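Local coordinates for lactaldehyde dehydrogenase (Methanocaldococcus jannaschii, PDB 3PQA), which oxidises lactaldehyde to lactate with NAD, which it prefers over NADP, as a homotetrameric aldehyde dehydrogenase in the biosynthesis of coenzyme F420, at residues 14-19 and 26-31; 254-259 and 289-294. All blocks are in the same frame, centred on the assembly; numbering follows the deposited sequence.

Contact 1: 14-19 and 26-31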
loop_
_atom_site.group_PDB
_atom_site.type_symbol
_atom_site.label_atom_id
_atom_site.label_comp_id
_atom_site.label_asym_id
_atom_site.label_seq_id
_atom_site.Cartn_x
_atom_site.Cartn_y
_atom_site.Cartn_z
ATOM N N MET B 14 -28.127 -36.366 15.259
ATOM C CA MET B 14 -27.029 -36.123 16.184
ATOM C C MET B 14 -27.488 -35.222 17.322
ATOM O O MET B 14 -28.082 -34.166 17.082
ATOM C CB MET B 14 -25.863 -35.480 15.418
ATOM C CG MET B 14 -24.494 -35.492 16.107
ATOM S SD MET B 14 -23.214 -34.637 15.098
ATOM C CE MET B 14 -23.890 -32.983 15.074
ATOM N N ASP B 15 -27.209 -35.641 18.557
ATOM C CA ASP B 15 -27.570 -34.873 19.745
ATOM C C ASP B 15 -26.770 -33.581 19.821
ATOM O O ASP B 15 -25.575 -33.565 19.522
ATOM C CB ASP B 15 -27.303 -35.674 21.022
ATOM C CG ASP B 15 -28.356 -36.732 21.289
ATOM O OD1 ASP B 15 -29.303 -36.854 20.487
ATOM O OD2 ASP B 15 -28.225 -37.436 22.315
ATOM N N VAL B 16 -27.438 -32.509 20.226
ATOM C CA VAL B 16 -26.777 -31.237 20.525
ATOM C C VAL B 16 -27.045 -30.947 21.995
ATOM O O VAL B 16 -28.207 -30.892 22.423
ATOM C CB VAL B 16 -27.301 -30.074 19.645
ATOM C CG1 VAL B 16 -26.638 -28.751 20.050
ATOM C CG2 VAL B 16 -27.083 -30.367 18.149
ATOM N N ILE B 17 -25.969 -30.756 22.755
ATOM C CA ILE B 17 -26.038 -30.715 24.218
ATOM C C ILE B 17 -25.898 -29.300 24.781
ATOM O O ILE B 17 -25.114 -28.490 24.273
ATOM C CB ILE B 17 -24.945 -31.637 24.848
ATOM C CG1 ILE B 17 -25.000 -33.054 24.253
ATOM C CG2 ILE B 17 -25.062 -31.699 26.371
ATOM C CD1 ILE B 17 -26.296 -33.809 24.503
ATOM N N ASN B 18 -26.671 -28.999 25.821
ATOM C CA ASN B 18 -26.439 -27.794 26.626
ATOM C C ASN B 18 -25.337 -28.136 27.629
ATOM O O ASN B 18 -25.535 -29.023 28.460
ATOM C CB ASN B 18 -27.747 -27.403 27.333
ATOM C CG ASN B 18 -27.601 -26.213 28.287
ATOM O OD1 ASN B 18 -26.557 -25.996 28.903
ATOM N ND2 ASN B 18 -28.689 -25.466 28.443
ATOM N N PRO B 19 -24.164 -27.464 27.555
ATOM C CA PRO B 19 -23.063 -27.938 28.409
ATOM C C PRO B 19 -23.237 -27.656 29.904
ATOM O O PRO B 19 -22.495 -28.224 30.714
ATOM C CB PRO B 19 -21.829 -27.203 27.863
ATOM C CG PRO B 19 -22.375 -26.008 27.170
ATOM C CD PRO B 19 -23.736 -26.375 26.651
ATOM N N LYS B 26 -31.527 -30.311 21.099
ATOM C CA LYS B 26 -32.203 -30.883 19.939
ATOM C C LYS B 26 -31.299 -31.843 19.189
ATOM O O LYS B 26 -30.156 -32.078 19.579
ATOM C CB LYS B 26 -32.704 -29.794 18.995
ATOM C CG LYS B 26 -31.609 -28.895 18.429
ATOM C CD LYS B 26 -32.135 -28.100 17.259
ATOM C CE LYS B 26 -33.269 -27.167 17.656
ATOM N NZ LYS B 26 -33.953 -26.678 16.428
ATOM N N LYS B 27 -31.843 -32.404 18.117
ATOM C CA LYS B 27 -31.118 -33.319 17.265
ATOM C C LYS B 27 -31.066 -32.730 15.862
ATOM O O LYS B 27 -32.054 -32.180 15.366
ATOM C CB LYS B 27 -31.771 -34.706 17.283
ATOM C CG LYS B 27 -31.525 -35.498 18.583
ATOM C CD LYS B 27 -32.222 -36.865 18.583
ATOM C CE LYS B 27 -31.605 -37.846 17.571
ATOM N NZ LYS B 27 -30.354 -38.505 18.065
ATOM N N ILE B 28 -29.895 -32.798 15.241
ATOM C CA ILE B 28 -29.687 -32.190 13.937
ATOM C C ILE B 28 -29.169 -33.227 12.936
ATOM O O ILE B 28 -28.784 -34.338 13.332
ATOM C CB ILE B 28 -28.720 -30.977 14.042
ATOM C CG1 ILE B 28 -27.306 -31.433 14.416
ATOM C CG2 ILE B 28 -29.264 -29.949 15.033
ATOM C CD1 ILE B 28 -26.262 -30.341 14.303
ATOM N N PRO B 29 -29.167 -32.882 11.631
ATOM C CA PRO B 29 -28.677 -33.858 10.656
ATOM C C PRO B 29 -27.172 -34.135 10.765
ATOM O O PRO B 29 -26.378 -33.236 11.072
ATOM C CB PRO B 29 -29.011 -33.207 9.305
ATOM C CG PRO B 29 -30.037 -32.141 9.622
ATOM C CD PRO B 29 -29.662 -31.655 10.977
ATOM N N ALA B 30 -26.797 -35.388 10.532
ATOM C CA ALA B 30 -25.394 -35.740 10.368
ATOM C C ALA B 30 -25.216 -36.360 8.997
ATOM O O ALA B 30 -25.686 -37.467 8.724
ATOM C CB ALA B 30 -24.913 -36.671 11.462
ATOM N N LEU B 31 -24.536 -35.627 8.128
ATOM C CA LEU B 31 -24.321 -36.039 6.756
ATOM C C LEU B 31 -23.325 -37.187 6.673
ATOM O O LEU B 31 -22.347 -37.232 7.414
ATOM C CB LEU B 31 -23.818 -34.850 5.931
ATOM C CG LEU B 31 -24.835 -33.834 5.414
ATOM C CD1 LEU B 31 -25.658 -33.205 6.532
ATOM C CD2 LEU B 31 -24.093 -32.759 4.642
#
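M14, D15 and V16 pair with I28, K27 and K26 in an antiparallel beta hairpin, the two-stranded sheet near the start of the chain. Backbone bonds set the register: M14 N to I28 O and I28 N to M14 O, each 2.9 Å, make M14-I28 a hydrogen-bonded pair, and V16 N to K26 O, 2.8 Å, makes V16-K26 the second. Between them D15-K27 is a non-hydrogen-bonded pair, where K27 CA stands 3.2 Å from M14 O in a CA-H...O contact. The charged interaction belongs to this pair. K27 bends at chi3 and chi4 (69° and 80°), curling NZ back to D15 OD1, 3.1 Å away and above the carboxylate plane; D13 O gives NZ a weak second bond. With an alanine in place of K27, the D15 carboxylate would probably lose its cross-strand charge partner and be freer to turn. Apolar contacts lie on the face that carries M14, V16 and I28, where I28 also packs on L171 and I174 of helix 171-186, so the hairpin lies against that helix. There V16 CG2 meets I28 CG2 at 3.8 Å, and M14, bent at chi3, brings CE to 3.6 Å from I28 CD1.

Contact 2: 254-259 and 289-294; sequences ADLNKA and DKFIEM
With CG anti to the carbonyl carbon in both residues (chi1 -74° in L256, -63° in M294), the two side chains cross at about a right angle between helices 256-268 and 288-300. This is helix-to-helix packing within an alpha/beta domain: each helix also touches its mixed sheet, A259 through F400 and F291 through I281 and V283. M294 then bends at chi3 (68°), which carries CE over the first turn of helix 256-268, 3.9 Å from L256 CB; SD lies 4.0 Å from the same CB. L256 divides its branches between neighbours. L256 CD2 comes obliquely to the F291 ring, 4.4 Å from F291 CD1, a loose approach, while F291 also reaches V260 and L263 farther along the helix. L256 CD1 turns to K290 NZ, 3.6 Å away, a van der Waals contact of an exposed lysine. The first turn of helix 256-268 is capped by D255 at the N-cap position: D255 OD1 accepts from K258 N at 3.1 Å in an almost straight bond, the donor lying above the carboxylate plane. OD2 of the same D255 makes a salt bridge, at 3.5 Å, with K258 NZ.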
loop_
_atom_site.group_PDB
_atom_site.type_symbol
_atom_site.label_atom_id
_atom_site.label_comp_id
_atom_site.label_asym_id
_atom_site.label_seq_id
_atom_site.Cartn_x
_atom_site.Cartn_y
_atom_site.Cartn_z
ATOM N N ALA B 254 5.991 -3.474 36.289
ATOM C CA ALA B 254 4.604 -3.453 35.800
ATOM C C ALA B 254 3.657 -2.755 36.771
ATOM O O ALA B 254 3.856 -2.816 37.984
ATOM C CB ALA B 254 4.121 -4.873 35.538
ATOM N N ASP B 255 2.651 -2.064 36.224
ATOM C CA ASP B 255 1.520 -1.598 37.020
ATOM C C ASP B 255 0.706 -2.831 37.431
ATOM O O ASP B 255 -0.005 -3.394 36.605
ATOM C CB ASP B 255 0.652 -0.643 36.198
ATOM C CG ASP B 255 -0.541 -0.100 36.984
ATOM O OD1 ASP B 255 -1.166 -0.850 37.767
ATOM O OD2 ASP B 255 -0.871 1.092 36.804
ATOM N N LEU B 256 0.800 -3.228 38.698
ATOM C CA LEU B 256 0.243 -4.512 39.149
ATOM C C LEU B 256 -1.281 -4.581 39.131
ATOM O O LEU B 256 -1.853 -5.608 38.749
ATOM C CB LEU B 256 0.781 -4.881 40.534
ATOM C CG LEU B 256 2.235 -5.357 40.574
ATOM C CD1 LEU B 256 2.496 -6.090 41.879
ATOM C CD2 LEU B 256 2.574 -6.247 39.383
ATOM N N ASN B 257 -1.932 -3.493 39.535
ATOM C CA ASN B 257 -3.389 -3.393 39.467
ATOM C C ASN B 257 -3.900 -3.653 38.047
ATOM O O ASN B 257 -4.809 -4.467 37.843
ATOM C CB ASN B 257 -3.870 -2.016 39.955
ATOM C CG ASN B 257 -3.861 -1.884 41.477
ATOM O OD1 ASN B 257 -3.783 -0.777 42.006
ATOM N ND2 ASN B 257 -3.956 -3.002 42.184
ATOM N N LYS B 258 -3.299 -2.967 37.075
ATOM C CA LYS B 258 -3.663 -3.111 35.659
ATOM C C LYS B 258 -3.353 -4.504 35.128
ATOM O O LYS B 258 -4.148 -5.078 34.367
ATOM C CB LYS B 258 -2.947 -2.063 34.801
ATOM C CG LYS B 258 -3.270 -0.639 35.207
ATOM C CD LYS B 258 -3.747 0.195 34.049
ATOM C CE LYS B 258 -4.154 1.590 34.522
ATOM N NZ LYS B 258 -3.024 2.567 34.437
ATOM N N ALA B 259 -2.183 -5.030 35.496
ATOM C CA ALA B 259 -1.785 -6.357 35.046
ATOM C C ALA B 259 -2.765 -7.420 35.571
ATOM O O ALA B 259 -3.216 -8.292 34.824
ATOM C CB ALA B 259 -0.375 -6.668 35.469
ATOM N N ASP B 289 4.979 -12.644 45.081
ATOM C CA ASP B 289 4.031 -12.769 46.189
ATOM C C ASP B 289 2.887 -11.760 46.116
ATOM O O ASP B 289 1.731 -12.130 46.328
ATOM C CB ASP B 289 4.728 -12.656 47.553
ATOM C CG ASP B 289 5.720 -13.776 47.804
ATOM O OD1 ASP B 289 5.518 -14.908 47.320
ATOM O OD2 ASP B 289 6.703 -13.516 48.526
ATOM N N LYS B 290 3.204 -10.493 45.846
ATOM C CA LYS B 290 2.178 -9.464 45.787
ATOM C C LYS B 290 1.252 -9.708 44.610
ATOM O O LYS B 290 0.034 -9.588 44.741
ATOM C CB LYS B 290 2.788 -8.076 45.664
ATOM C CG LYS B 290 3.516 -7.599 46.895
ATOM C CD LYS B 290 3.971 -6.146 46.698
ATOM C CE LYS B 290 4.810 -5.987 45.421
ATOM N NZ LYS B 290 4.354 -4.811 44.640
ATOM N N PHE B 291 1.834 -10.059 43.465
ATOM C CA PHE B 291 1.020 -10.315 42.288
ATOM C C PHE B 291 0.096 -11.505 42.507
ATOM O O PHE B 291 -1.086 -11.422 42.214
ATOM C CB PHE B 291 1.854 -10.566 41.038
ATOM C CG PHE B 291 1.017 -10.985 39.865
ATOM C CD1 PHE B 291 0.381 -10.033 39.084
ATOM C CD2 PHE B 291 0.817 -12.335 39.586
ATOM C CE1 PHE B 291 -0.428 -10.418 38.013
ATOM C CE2 PHE B 291 0.016 -12.743 38.520
ATOM C CZ PHE B 291 -0.612 -11.789 37.732
ATOM N N ILE B 292 0.642 -12.609 43.015
ATOM C CA ILE B 292 -0.158 -13.808 43.262
ATOM C C ILE B 292 -1.331 -13.523 44.215
ATOM O O ILE B 292 -2.462 -13.901 43.936
ATOM C CB ILE B 292 0.709 -14.997 43.734
ATOM C CG1 ILE B 292 1.581 -15.505 42.574
ATOM C CG2 ILE B 292 -0.174 -16.122 44.289
ATOM C CD1 ILE B 292 2.750 -16.431 42.990
ATOM N N GLU B 293 -1.059 -12.837 45.320
ATOM C CA GLU B 293 -2.111 -12.495 46.272
ATOM C C GLU B 293 -3.224 -11.680 45.597
ATOM O O GLU B 293 -4.411 -11.992 45.754
ATOM C CB GLU B 293 -1.540 -11.732 47.476
ATOM C CG GLU B 293 -2.583 -11.394 48.524
ATOM C CD GLU B 293 -2.116 -10.363 49.542
ATOM O OE1 GLU B 293 -2.897 -10.068 50.458
ATOM O OE2 GLU B 293 -0.992 -9.835 49.422
ATOM N N MET B 294 -2.839 -10.652 44.836
ATOM C CA MET B 294 -3.808 -9.797 44.150
ATOM C C MET B 294 -4.619 -10.604 43.119
ATOM O O MET B 294 -5.836 -10.452 43.014
ATOM C CB MET B 294 -3.118 -8.594 43.472
ATOM C CG MET B 294 -2.393 -7.613 44.420
ATOM S SD MET B 294 -1.235 -6.471 43.585
ATOM C CE MET B 294 -2.379 -5.469 42.669
#

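How the contacts relate
Contacts 1 and 2 share no element: their centres are 44 Å apart and their nearest atoms about 27 Å, with contact 1 closing along the chain before contact 2 opens. Contact 1 is partly buried, with its isoleucine and valine enclosed; contact 2 is a surface contact in which the phenylalanine alone of the touching residues is buried. The chemistry follows the elements joined. In the hairpin, backbone hydrogen bonds and an ion pair bind neighbouring strands, whereas between the two helices leucine, methionine, phenylalanine and the lysine's end meet by van der Waals contact; the polar side-chain bonds of D255 stay within 254-259, and D289 pairs instead with R378 of strand 373-379. Both lie away from the probable catalytic and NAD-binding residues.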